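Local coordinates for protein glutathione transferase lambda1 (Populus trichocarpa, PDB 4PQH) that binds glutathione and probably transfers it to electrophilic substrates, releasing a halide ion, in what is likely a detoxification reaction, at residues Ser107-Asp112 with Phe118-Phe123; Lys131-Thr136 with Asp142-Ala147; Pro177-Phe182 with Pro199-Trp204. All blocks are in the same frame, centred on the assembly; numbering follows the deposited sequence.

Interaction 1 of 3, residues Ser107-Asp112 with Phe118-Phe123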
ATOM      1  N   SER A 107       1.052 -15.463   7.120  1.00 11.80           N
ATOM      2  CA  SER A 107       0.511 -14.389   7.941  1.00 11.52           C
ATOM      3  C   SER A 107       1.418 -13.178   7.886  1.00 12.04           C
ATOM      4  O   SER A 107       2.635 -13.300   8.050  1.00 12.81           O
ATOM      5  CB  SER A 107       0.383 -14.835   9.399  1.00 11.43           C
ATOM      6  OG  SER A 107       0.032 -13.731  10.226  1.00 14.27           O
ATOM      7  N   LEU A 108       0.821 -12.007   7.680  1.00 11.24           N
ATOM      8  CA  LEU A 108       1.585 -10.766   7.633  1.00 11.71           C
ATOM      9  C   LEU A 108       1.371  -9.893   8.871  1.00 11.95           C
ATOM     10  O   LEU A 108       1.558  -8.677   8.828  1.00 12.03           O
ATOM     11  CB  LEU A 108       1.246  -9.994   6.353  1.00 12.16           C
ATOM     12  CG  LEU A 108       1.515 -10.782   5.066  1.00 14.00           C
ATOM     13  CD1 LEU A 108       0.985 -10.015   3.864  1.00 14.27           C
ATOM     14  CD2 LEU A 108       2.995 -11.076   4.893  1.00 17.45           C
ATOM     15  N   PHE A 109       0.973 -10.502   9.981  1.00 13.15           N
ATOM     16  CA  PHE A 109       0.806  -9.734  11.211  1.00 14.22           C
ATOM     17  C   PHE A 109       1.171 -10.614  12.404  1.00 13.49           C
ATOM     18  O   PHE A 109       0.666 -11.733  12.527  1.00 14.31           O
ATOM     19  CB  PHE A 109      -0.623  -9.196  11.322  1.00 15.99           C
ATOM     20  CG  PHE A 109      -0.729  -7.893  12.075  1.00 16.43           C
ATOM     21  CD1 PHE A 109      -0.082  -6.753  11.611  1.00 18.19           C
ATOM     22  CD2 PHE A 109      -1.473  -7.803  13.233  1.00 17.77           C
ATOM     23  CE1 PHE A 109      -0.182  -5.547  12.291  1.00 18.98           C
ATOM     24  CE2 PHE A 109      -1.575  -6.605  13.920  1.00 18.92           C
ATOM     25  CZ  PHE A 109      -0.931  -5.473  13.446  1.00 19.45           C
ATOM     26  N   PRO A 110       2.055 -10.117  13.284  1.00 15.62           N
ATOM     27  CA  PRO A 110       2.565 -10.929  14.393  1.00 15.29           C
ATOM     28  C   PRO A 110       1.553 -11.090  15.504  1.00 15.58           C
ATOM     29  O   PRO A 110       0.630 -10.286  15.626  1.00 16.53           O
ATOM     30  CB  PRO A 110       3.744 -10.111  14.911  1.00 17.02           C
ATOM     31  CG  PRO A 110       3.358  -8.693  14.614  1.00 16.70           C
ATOM     32  CD  PRO A 110       2.612  -8.751  13.295  1.00 15.68           C
ATOM     33  N   ASP A 111       1.755 -12.118  16.318  0.95 16.64           N
ATOM     34  CA  ASP A 111       0.890 -12.403  17.452  0.88 17.72           C
ATOM     35  C   ASP A 111       1.274 -11.639  18.710  0.93 16.75           C
ATOM     36  O   ASP A 111       0.443 -11.434  19.595  0.87 18.45           O
ATOM     37  CB  ASP A 111       0.904 -13.909  17.760  1.00 18.47           C
ATOM     38  CG  ASP A 111       2.224 -14.387  18.408  1.00 69.03           C
ATOM     39  OD1 ASP A 111       3.293 -14.310  17.759  1.00 23.34           O
ATOM     40  OD2 ASP A 111       2.195 -14.883  19.565  1.00 29.16           O
ATOM     41  N   ASP A 112       2.535 -11.234  18.800  1.00 16.05           N
ATOM     42  CA  ASP A 112       3.052 -10.605  20.004  1.00 16.67           C
ATOM     43  C   ASP A 112       2.298  -9.316  20.287  1.00 20.70           C
ATOM     44  O   ASP A 112       2.285  -8.412  19.453  1.00 17.57           O
ATOM     45  CB  ASP A 112       4.539 -10.309  19.855  1.00 16.54           C
ATOM     46  CG  ASP A 112       5.123  -9.643  21.078  1.00 27.67           C
ATOM     47  OD1 ASP A 112       5.209 -10.305  22.132  1.00 55.59           O
ATOM     48  OD2 ASP A 112       5.497  -8.457  20.986  1.00 31.24           O
ATOM     49  N   PHE A 118       2.608  -1.539  18.909  1.00 18.36           N
ATOM     50  CA  PHE A 118       3.498  -0.644  18.188  1.00 17.38           C
ATOM     51  C   PHE A 118       2.993  -0.469  16.765  1.00 17.06           C
ATOM     52  O   PHE A 118       3.039   0.637  16.212  1.00 17.77           O
ATOM     53  CB  PHE A 118       4.925  -1.200  18.193  1.00 16.99           C
ATOM     54  CG  PHE A 118       5.959  -0.229  17.704  1.00 18.63           C
ATOM     55  CD1 PHE A 118       6.197   0.951  18.388  1.00 20.30           C
ATOM     56  CD2 PHE A 118       6.712  -0.511  16.579  1.00 19.19           C
ATOM     57  CE1 PHE A 118       7.154   1.840  17.941  1.00 21.32           C
ATOM     58  CE2 PHE A 118       7.664   0.377  16.129  1.00 20.06           C
ATOM     59  CZ  PHE A 118       7.892   1.546  16.812  1.00 20.74           C
ATOM     60  N   ALA A 119       2.494  -1.558  16.183  1.00 15.60           N
ATOM     61  CA  ALA A 119       1.937  -1.524  14.835  1.00 15.71           C
ATOM     62  C   ALA A 119       0.796  -0.527  14.752  1.00 16.28           C
ATOM     63  O   ALA A 119       0.688   0.220  13.783  1.00 16.58           O
ATOM     64  CB  ALA A 119       1.466  -2.911  14.407  1.00 17.04           C
ATOM     65  N   GLU A 120      -0.059  -0.513  15.766  1.00 17.08           N
ATOM     66  CA  GLU A 120      -1.174   0.417  15.756  1.00 17.38           C
ATOM     67  C   GLU A 120      -0.686   1.863  15.850  1.00 17.23           C
ATOM     68  O   GLU A 120      -1.240   2.740  15.192  1.00 19.16           O
ATOM     69  CB  GLU A 120      -2.190   0.059  16.843  1.00 18.16           C
ATOM     70  CG  GLU A 120      -2.842  -1.307  16.620  1.00 22.35           C
ATOM     71  CD  GLU A 120      -3.511  -1.432  15.253  1.00 25.07           C
ATOM     72  OE1 GLU A 120      -4.070  -0.431  14.755  1.00 27.65           O
ATOM     73  OE2 GLU A 120      -3.478  -2.535  14.672  1.00 26.22           O
ATOM     74  N   ASP A 121       0.371   2.109  16.623  1.00 18.64           N
ATOM     75  CA  ASP A 121       1.004   3.431  16.641  1.00 18.84           C
ATOM     76  C   ASP A 121       1.468   3.842  15.240  1.00 17.77           C
ATOM     77  O   ASP A 121       1.301   4.994  14.828  1.00 17.74           O
ATOM     78  CB  ASP A 121       2.201   3.462  17.603  1.00 22.27           C
ATOM     79  CG  ASP A 121       1.793   3.366  19.060  1.00 26.62           C
ATOM     80  OD1 ASP A 121       0.635   3.705  19.387  1.00 28.66           O
ATOM     81  OD2 ASP A 121       2.644   2.964  19.883  1.00 28.42           O
ATOM     82  N   LEU A 122       2.043   2.895  14.504  1.00 16.68           N
ATOM     83  CA  LEU A 122       2.582   3.182  13.177  1.00 16.61           C
ATOM     84  C   LEU A 122       1.500   3.334  12.114  1.00 15.09           C
ATOM     85  O   LEU A 122       1.612   4.181  11.227  1.00 16.34           O
ATOM     86  CB  LEU A 122       3.589   2.107  12.772  1.00 16.54           C
ATOM     87  CG  LEU A 122       4.860   2.118  13.620  1.00 18.47           C
ATOM     88  CD1 LEU A 122       5.797   1.018  13.152  1.00 17.41           C
ATOM     89  CD2 LEU A 122       5.533   3.482  13.563  1.00 20.79           C
ATOM     90  N   PHE A 123       0.454   2.526  12.194  1.00 15.84           N
ATOM     91  CA  PHE A 123      -0.704   2.729  11.323  1.00 16.21           C
ATOM     92  C   PHE A 123      -1.318   4.109  11.545  1.00 17.90           C
ATOM     93  O   PHE A 123      -1.687   4.793  10.589  1.00 18.53           O
ATOM     94  CB  PHE A 123      -1.767   1.658  11.559  1.00 15.80           C
ATOM     95  CG  PHE A 123      -1.405   0.306  11.017  1.00 15.02           C
ATOM     96  CD1 PHE A 123      -0.832   0.169   9.763  1.00 15.57           C
ATOM     97  CD2 PHE A 123      -1.663  -0.834  11.764  1.00 16.60           C
ATOM     98  CE1 PHE A 123      -0.501  -1.086   9.267  1.00 16.95           C
ATOM     99  CE2 PHE A 123      -1.334  -2.091  11.274  1.00 17.86           C
ATOM    100  CZ  PHE A 123      -0.753  -2.214  10.023  1.00 17.96           C
TER
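Phe109 joins a linker to a helix by means of a single aromatic ring, inserted against Ala119 and Phe123 and bordered by Glu120. The linker runs from helix 92-102, at the end of the thioredoxin-like domain, to helix 113-137, the first helix of the all-helical domain in the glutathione transferase fold.

The apolar contacts come first. The chi1 of -150°, some 30° short of fully anti to the backbone N, swings the ring of Phe109 from the loop toward the helix, where it presents its CE1-CZ corner. CZ sits 3.6 Å from Ala119 CB, and this methyl meets the ring obliquely. CE1 is 3.8 Å from Phe123 CE2, arriving near the plane of the Phe123 ring at its edge, while the two side chains slide past each other in opposite directions. Ala119 and Phe123 lie one turn apart, linked by the helical bond from Phe123 N to Ala119 O (2.8 Å). Val171 of helix 170-190 also touches Ala119, and Leu93 and Lys97 of helix 92-102 pack on Phe123.

The polar component is peripheral. Glu120, its chain bent at chi2 (-56°), brings OE2 to 4.1 Å from Phe109 CZ, and its CD lies in the plane of the Phe123 ring at the edge. Its OE1 forms a long, weak ion pair with Lys97. Further along the linker, Asp112 is the N-cap of helix 113-137, OD2 accepting from Lys115 N.

Cutting Phe109 back to an alanine would probably open a gap beside the Ala119 methyl and the Phe123 edge, loosening the linker's hold on the helix. No hydrogen bond crosses between the two segments, so the contact relies on the shape and apolar character of the ring, with the carboxylate confined to its margin.

Interaction 2 of 3, residues Lys131-Thr136 with Asp142-Ala147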
ATOM      1  N   LYS A 131       1.055  13.748   5.284  1.00 14.79           N
ATOM      2  CA  LYS A 131       0.848  15.186   5.417  1.00 15.65           C
ATOM      3  C   LYS A 131       2.182  15.929   5.487  1.00 15.92           C
ATOM      4  O   LYS A 131       2.365  16.939   4.824  1.00 16.08           O
ATOM      5  CB  LYS A 131      -0.020  15.483   6.637  1.00 19.80           C
ATOM      6  CG  LYS A 131      -0.392  16.935   6.795  1.00 24.73           C
ATOM      7  CD  LYS A 131      -1.557  17.093   7.750  1.00 28.59           C
ATOM      8  CE  LYS A 131      -1.845  18.555   7.974  1.00 31.47           C
ATOM      9  NZ  LYS A 131      -3.160  18.810   8.639  1.00 33.56           N
ATOM     10  N   ALA A 132       3.129  15.390   6.248  1.00 15.23           N
ATOM     11  CA  ALA A 132       4.449  15.996   6.381  1.00 15.13           C
ATOM     12  C   ALA A 132       5.175  16.070   5.037  1.00 12.66           C
ATOM     13  O   ALA A 132       5.781  17.095   4.684  1.00 13.94           O
ATOM     14  CB  ALA A 132       5.285  15.215   7.375  1.00 15.90           C
ATOM     15  N   ASN A 133       5.111  14.982   4.279  1.00 12.32           N
ATOM     16  CA  ASN A 133       5.761  14.964   2.979  1.00 11.75           C
ATOM     17  C   ASN A 133       5.091  15.899   1.987  1.00 13.14           C
ATOM     18  O   ASN A 133       5.760  16.663   1.295  1.00 12.32           O
ATOM     19  CB  ASN A 133       5.845  13.535   2.455  1.00 12.25           C
ATOM     20  CG  ASN A 133       7.009  12.790   3.046  1.00 11.99           C
ATOM     21  OD1 ASN A 133       8.116  12.860   2.530  1.00 14.06           O
ATOM     22  ND2 ASN A 133       6.778  12.109   4.161  1.00 13.06           N
ATOM     23  N   ASN A 134       3.769  15.849   1.933  1.00 14.64           N
ATOM     24  CA  ASN A 134       3.026  16.746   1.063  1.00 16.00           C
ATOM     25  C   ASN A 134       3.232  18.221   1.398  1.00 15.89           C
ATOM     26  O   ASN A 134       3.343  19.047   0.493  1.00 16.12           O
ATOM     27  CB  ASN A 134       1.555  16.352   1.031  1.00 18.27           C
ATOM     28  CG  ASN A 134       1.326  15.097   0.224  1.00 22.36           C
ATOM     29  OD1 ASN A 134       1.878  14.944  -0.868  1.00 24.39           O
ATOM     30  ND2 ASN A 134       0.537  14.181   0.760  1.00 23.70           N
ATOM     31  N   SER A 135       3.305  18.532   2.690  0.51 15.75           N
ATOM     32  CA  SER A 135       3.617  19.886   3.144  0.51 15.84           C
ATOM     33  C   SER A 135       4.949  20.339   2.564  0.51 15.84           C
ATOM     34  O   SER A 135       5.103  21.485   2.156  0.51 16.20           O
ATOM     35  CB  SER A 135       3.676  19.936   4.671  0.51 16.83           C
ATOM     36  OG  SER A 135       4.022  21.231   5.136  0.51 18.39           O
ATOM     37  N   THR A 136       5.912  19.424   2.522  1.00 15.05           N
ATOM     38  CA  THR A 136       7.240  19.735   2.011  1.00 15.40           C
ATOM     39  C   THR A 136       7.208  19.984   0.508  1.00 14.85           C
ATOM     40  O   THR A 136       7.755  20.979   0.030  1.00 14.27           O
ATOM     41  CB  THR A 136       8.220  18.604   2.340  1.00 16.99           C
ATOM     42  OG1 THR A 136       8.314  18.479   3.760  1.00 18.76           O
ATOM     43  CG2 THR A 136       9.599  18.899   1.771  1.00 17.32           C
ATOM     44  N   ASP A 142       8.885  22.546   5.848  1.00 25.37           N
ATOM     45  CA  ASP A 142       9.817  21.458   5.591  1.00 25.66           C
ATOM     46  C   ASP A 142       9.705  20.401   6.682  1.00 23.44           C
ATOM     47  O   ASP A 142      10.507  20.367   7.613  1.00 23.37           O
ATOM     48  CB  ASP A 142      11.253  21.982   5.494  1.00 29.81           C
ATOM     49  CG  ASP A 142      11.495  22.783   4.230  1.00 35.21           C
ATOM     50  OD1 ASP A 142      11.476  22.184   3.132  1.00 36.70           O
ATOM     51  OD2 ASP A 142      11.712  24.009   4.335  1.00 38.24           O
ATOM     52  N   GLU A 143       8.699  19.545   6.559  1.00 20.09           N
ATOM     53  CA  GLU A 143       8.382  18.569   7.600  1.00 18.14           C
ATOM     54  C   GLU A 143       8.824  17.150   7.260  1.00 16.37           C
ATOM     55  O   GLU A 143       8.744  16.262   8.105  1.00 15.74           O
ATOM     56  CB  GLU A 143       6.878  18.589   7.894  1.00 18.88           C
ATOM     57  CG  GLU A 143       6.410  19.913   8.470  1.00 21.30           C
ATOM     58  CD  GLU A 143       4.907  20.006   8.653  1.00 24.37           C
ATOM     59  OE1 GLU A 143       4.169  19.195   8.062  1.00 25.79           O
ATOM     60  OE2 GLU A 143       4.461  20.918   9.385  1.00 26.16           O
ATOM     61  N   ALA A 144       9.290  16.936   6.036  1.00 15.30           N
ATOM     62  CA  ALA A 144       9.651  15.589   5.598  1.00 14.94           C
ATOM     63  C   ALA A 144      10.789  14.985   6.422  1.00 16.17           C
ATOM     64  O   ALA A 144      10.753  13.802   6.764  1.00 15.62           O
ATOM     65  CB  ALA A 144       9.983  15.578   4.120  1.00 15.82           C
ATOM     66  N   GLY A 145      11.797  15.790   6.743  1.00 17.84           N
ATOM     67  CA  GLY A 145      12.909  15.318   7.554  1.00 17.26           C
ATOM     68  C   GLY A 145      12.457  14.779   8.897  1.00 15.89           C
ATOM     69  O   GLY A 145      12.862  13.687   9.302  1.00 15.85           O
ATOM     70  N   ALA A 146      11.604  15.531   9.583  1.00 16.74           N
ATOM     71  CA  ALA A 146      11.070  15.107  10.873  1.00 16.22           C
ATOM     72  C   ALA A 146      10.276  13.816  10.736  1.00 14.79           C
ATOM     73  O   ALA A 146      10.332  12.950  11.607  1.00 16.00           O
ATOM     74  CB  ALA A 146      10.200  16.197  11.462  1.00 15.93           C
ATOM     75  N   ALA A 147       9.554  13.679   9.632  1.00 14.99           N
ATOM     76  CA  ALA A 147       8.750  12.486   9.399  1.00 13.66           C
ATOM     77  C   ALA A 147       9.644  11.275   9.194  1.00 13.51           C
ATOM     78  O   ALA A 147       9.393  10.188   9.739  1.00 14.39           O
ATOM     79  CB  ALA A 147       7.837  12.690   8.201  1.00 13.90           C
TER
HETATM   80  O   HOH W   1       9.485  22.801   1.292  1.00 32.20           O
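In the helical hairpin of helices 113-137 and 144-154, joined by a short loop, Thr136, near the end of the first helix, meets Glu143 and Ala144 where the second begins. Thr136 OG1 accepts from Ala144 N (2.9 Å, N-H...O angle 136°) and, more weakly, from Glu143 N. Its rotation, OG1 anti to the carbonyl carbon (chi1 -62°), keeps it over its own helix, where it donates to Ala132 O at 3.0 Å, with Ala141 O a weak second partner. The Ala132 carbonyl also takes the helical N-H of Thr136, from the opposite face of its plane.

The alanines allow a close approach: Ala132 CB lies 3.7 Å from Ala147 CB, and Ala144 is the small partner facing Asn133, their CA atoms 4.7 Å apart. Asn133 OD1 rests 3.7 Å from Ala144 CB, buried without a polar partner, whereas its ND2 bonds to Phe129 O. The extended Glu143 chain brings OE1 to 3.6 Å from Ala132 CA, a van der Waals contact. At the outer end of the turn, a water donates to both Thr136 O and Asp142 OD1, each at 2.8 Å.

One hydroxyl thus gives an acceptor to two successive amides, the Glu143 one only weakly, where no preceding turn supplies carbonyls, and the methyls of Ala132, Ala144 and Ala147 fit the close spacing.

Interaction 3 of 3, residues Pro177-Phe182 with Pro199-Trp204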
ATOM      1  N   PRO A 177       4.330   1.946  -0.561  1.00 10.71           N
ATOM      2  CA  PRO A 177       3.960   2.780  -1.721  1.00 11.15           C
ATOM      3  C   PRO A 177       4.242   4.265  -1.531  1.00 10.91           C
ATOM      4  O   PRO A 177       4.521   4.977  -2.496  1.00 12.13           O
ATOM      5  CB  PRO A 177       2.447   2.562  -1.825  1.00 12.24           C
ATOM      6  CG  PRO A 177       2.239   1.184  -1.225  1.00 11.87           C
ATOM      7  CD  PRO A 177       3.160   1.223  -0.036  1.00 11.92           C
ATOM      8  N   PHE A 178       4.191   4.726  -0.293  1.00 11.12           N
ATOM      9  CA  PHE A 178       4.430   6.127  -0.015  1.00 11.88           C
ATOM     10  C   PHE A 178       5.907   6.479   0.023  1.00 10.79           C
ATOM     11  O   PHE A 178       6.318   7.482  -0.566  1.00 11.45           O
ATOM     12  CB  PHE A 178       3.645   6.535   1.221  1.00 11.09           C
ATOM     13  CG  PHE A 178       2.168   6.474   0.987  1.00 12.20           C
ATOM     14  CD1 PHE A 178       1.516   7.537   0.376  1.00 13.51           C
ATOM     15  CD2 PHE A 178       1.451   5.328   1.279  1.00 13.45           C
ATOM     16  CE1 PHE A 178       0.178   7.470   0.104  1.00 14.38           C
ATOM     17  CE2 PHE A 178       0.102   5.259   1.003  1.00 14.31           C
ATOM     18  CZ  PHE A 178      -0.540   6.345   0.421  1.00 14.19           C
ATOM     19  N   ILE A 179       6.727   5.631   0.636  1.00 10.61           N
ATOM     20  CA  ILE A 179       8.167   5.849   0.592  1.00 11.48           C
ATOM     21  C   ILE A 179       8.684   5.725  -0.854  1.00 11.48           C
ATOM     22  O   ILE A 179       9.549   6.491  -1.284  1.00 12.03           O
ATOM     23  CB  ILE A 179       8.898   4.921   1.582  1.00 11.39           C
ATOM     24  CG1 ILE A 179       8.493   5.310   3.011  1.00 12.27           C
ATOM     25  CG2 ILE A 179      10.405   5.007   1.382  1.00 12.42           C
ATOM     26  CD1 ILE A 179       9.093   4.433   4.099  1.00 12.74           C
ATOM     27  N   GLU A 180       8.095   4.806  -1.616  1.00 11.62           N
ATOM     28  CA  GLU A 180       8.428   4.617  -3.026  1.00 13.02           C
ATOM     29  C   GLU A 180       8.254   5.907  -3.826  1.00 11.40           C
ATOM     30  O   GLU A 180       9.027   6.190  -4.731  1.00 12.52           O
ATOM     31  CB  GLU A 180       7.541   3.518  -3.620  1.00 13.47           C
ATOM     32  CG  GLU A 180       7.644   3.328  -5.116  1.00 16.75           C
ATOM     33  CD  GLU A 180       6.689   2.266  -5.632  1.00 16.75           C
ATOM     34  OE1 GLU A 180       6.552   1.216  -4.972  1.00 15.89           O
ATOM     35  OE2 GLU A 180       6.079   2.469  -6.701  1.00 20.70           O
ATOM     36  N   ARG A 181       7.232   6.684  -3.487  1.00 11.47           N
ATOM     37  CA  ARG A 181       6.955   7.924  -4.202  1.00 12.71           C
ATOM     38  C   ARG A 181       7.707   9.107  -3.601  1.00 11.74           C
ATOM     39  O   ARG A 181       8.245   9.939  -4.334  1.00 13.80           O
ATOM     40  CB  ARG A 181       5.451   8.188  -4.230  1.00 13.83           C
ATOM     41  CG  ARG A 181       4.711   7.270  -5.186  1.00 15.99           C
ATOM     42  CD  ARG A 181       3.265   7.067  -4.765  1.00 16.05           C
ATOM     43  NE  ARG A 181       2.528   6.275  -5.746  1.00 16.87           N
ATOM     44  CZ  ARG A 181       2.617   4.956  -5.865  1.00 17.40           C
ATOM     45  NH1 ARG A 181       3.417   4.268  -5.061  1.00 16.52           N
ATOM     46  NH2 ARG A 181       1.905   4.325  -6.791  1.00 20.25           N
ATOM     47  N   PHE A 182       7.766   9.177  -2.274  1.00 11.00           N
ATOM     48  CA  PHE A 182       8.373  10.331  -1.618  1.00 11.63           C
ATOM     49  C   PHE A 182       9.880  10.372  -1.807  1.00 11.30           C
ATOM     50  O   PHE A 182      10.467  11.453  -1.927  1.00 12.45           O
ATOM     51  CB  PHE A 182       8.053  10.382  -0.120  1.00 11.88           C
ATOM     52  CG  PHE A 182       6.581  10.491   0.201  1.00 12.16           C
ATOM     53  CD1 PHE A 182       5.671  10.975  -0.732  1.00 13.18           C
ATOM     54  CD2 PHE A 182       6.113  10.115   1.451  1.00 12.48           C
ATOM     55  CE1 PHE A 182       4.312  11.081  -0.416  1.00 14.23           C
ATOM     56  CE2 PHE A 182       4.774  10.214   1.770  1.00 13.25           C
ATOM     57  CZ  PHE A 182       3.866  10.697   0.835  1.00 13.85           C
ATOM     58  N   PRO A 199      20.388   5.216   8.656  1.00 11.99           N
ATOM     59  CA  PRO A 199      20.834   3.891   8.223  1.00 12.37           C
ATOM     60  C   PRO A 199      19.769   2.792   8.330  1.00 11.15           C
ATOM     61  O   PRO A 199      19.755   1.892   7.495  1.00 11.92           O
ATOM     62  CB  PRO A 199      22.018   3.609   9.150  1.00 13.23           C
ATOM     63  CG  PRO A 199      21.789   4.468  10.351  1.00 13.88           C
ATOM     64  CD  PRO A 199      21.134   5.702   9.832  1.00 12.76           C
ATOM     65  N   LYS A 200      18.895   2.858   9.327  1.00 11.26           N
ATOM     66  CA  LYS A 200      17.846   1.851   9.463  1.00 12.25           C
ATOM     67  C   LYS A 200      16.851   1.976   8.308  1.00 11.49           C
ATOM     68  O   LYS A 200      16.367   0.977   7.768  1.00 11.52           O
ATOM     69  CB  LYS A 200      17.126   1.992  10.806  1.00 14.65           C
ATOM     70  CG  LYS A 200      17.987   1.708  12.031  1.00 18.36           C
ATOM     71  CD  LYS A 200      18.079   0.232  12.316  1.00 22.15           C
ATOM     72  CE  LYS A 200      18.862  -0.035  13.591  1.00 24.04           C
ATOM     73  NZ  LYS A 200      19.138  -1.486  13.735  1.00 25.92           N
ATOM     74  N   LEU A 201      16.530   3.216   7.947  1.00 10.67           N
ATOM     75  CA  LEU A 201      15.670   3.479   6.812  1.00 11.13           C
ATOM     76  C   LEU A 201      16.313   3.027   5.508  1.00 10.28           C
ATOM     77  O   LEU A 201      15.656   2.412   4.668  1.00 10.33           O
ATOM     78  CB  LEU A 201      15.363   4.973   6.743  1.00 10.93           C
ATOM     79  CG  LEU A 201      14.631   5.422   5.482  1.00 11.04           C
ATOM     80  CD1 LEU A 201      13.249   4.800   5.406  1.00 11.23           C
ATOM     81  CD2 LEU A 201      14.545   6.921   5.469  1.00 11.69           C
ATOM     82  N   ALA A 202      17.595   3.338   5.333  1.00  9.68           N
ATOM     83  CA  ALA A 202      18.302   2.901   4.133  1.00 10.53           C
ATOM     84  C   ALA A 202      18.248   1.372   4.016  1.00 11.10           C
ATOM     85  O   ALA A 202      17.987   0.828   2.936  1.00 11.26           O
ATOM     86  CB  ALA A 202      19.746   3.400   4.144  1.00 10.61           C
ATOM     87  N   ALA A 203      18.460   0.681   5.137  1.00 10.68           N
ATOM     88  CA  ALA A 203      18.394  -0.776   5.159  1.00 10.74           C
ATOM     89  C   ALA A 203      16.978  -1.290   4.856  1.00 10.66           C
ATOM     90  O   ALA A 203      16.804  -2.271   4.132  1.00 11.56           O
ATOM     91  CB  ALA A 203      18.875  -1.309   6.509  1.00 11.39           C
ATOM     92  N   TRP A 204      15.971  -0.617   5.410  1.00  9.20           N
ATOM     93  CA  TRP A 204      14.576  -0.980   5.178  1.00  8.76           C
ATOM     94  C   TRP A 204      14.254  -0.905   3.687  1.00 10.98           C
ATOM     95  O   TRP A 204      13.631  -1.804   3.126  1.00 10.89           O
ATOM     96  CB  TRP A 204      13.656  -0.051   5.974  1.00  8.99           C
ATOM     97  CG  TRP A 204      12.196  -0.380   5.858  1.00  9.78           C
ATOM     98  CD1 TRP A 204      11.468  -1.181   6.686  1.00  9.49           C
ATOM     99  CD2 TRP A 204      11.281   0.110   4.867  1.00 10.44           C
ATOM    100  NE1 TRP A 204      10.161  -1.240   6.267  1.00 10.30           N
ATOM    101  CE2 TRP A 204      10.017  -0.445   5.159  1.00 10.00           C
ATOM    102  CE3 TRP A 204      11.411   0.961   3.762  1.00 11.19           C
ATOM    103  CZ2 TRP A 204       8.891  -0.184   4.376  1.00 10.58           C
ATOM    104  CZ3 TRP A 204      10.290   1.224   2.995  1.00 11.55           C
ATOM    105  CH2 TRP A 204       9.048   0.657   3.305  1.00 11.56           C
TER
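The indole of Trp204 meets Ile179 at the far end of its six-membered ring, the methyl arriving obliquely, neither squarely over a face nor at the edge. Ile179 CD1 is 3.6 Å from Trp204 CZ3 and 3.9 Å from Trp204 CH2, with CG2 of the same isoleucine slightly farther off. The ring of Phe164 also meets the indole, their planes at about 55°, and Trp204 NE1 is hydrogen-bonded to Asp172 OD1, which gives the buried indole N-H a partner and would limit its rotation. Within segment 177-182 another flat group, the ring of Phe182, has Phe178 O 3.1 Å above one face, offset toward the rim.

The two side chains approach from opposite directions. Ile179 extends beyond CG1 (chi2 177°), which carries CD1 outward to the tryptophan and to a looser contact with Leu201 CD1 at 4.4 Å. Phe148 of helix 144-154 touches both Ile179 and Leu201, and Phe129 also touches Ile179.

Helix 170-190 is kinked at Pro177 and Phe178, whose N atoms lack bonds to the preceding turn. Arg181 NH1 turns back to donate to Pro177 O (2.9 Å) and also bonds to Gln40 OE1, while Phe178 meets Tyr38 edge-to-face. Helix 170-190 thus reaches the thioredoxin-like domain and, through Ile179, helix 199-208, as expected of a central helix in the helical C-terminal domain of the glutathione transferase fold.

The three contacts illustrate how the helical domain and the linker leading into it are tied together at separate points. Interactions 1 and 2 share helix 113-137, yet their centres are 24 Å apart and their nearest atoms about 9 Å. Interaction 3 comes within about 8 Å of interaction 1 (nearest atoms) and touches interaction 2, Asn133 CG lying 3.2 Å from Phe182 CD2; their centres are 14 Å apart. Bound glutathione contacts none of them: the side chain of Phe123 is about 11 Å from it and about 9 Å from that of glutathione-binding Ser92, and the side chain of Lys131 is about 13 Å from the ligand. Segment 177-182 abuts Tyr38 of the glutathione pocket.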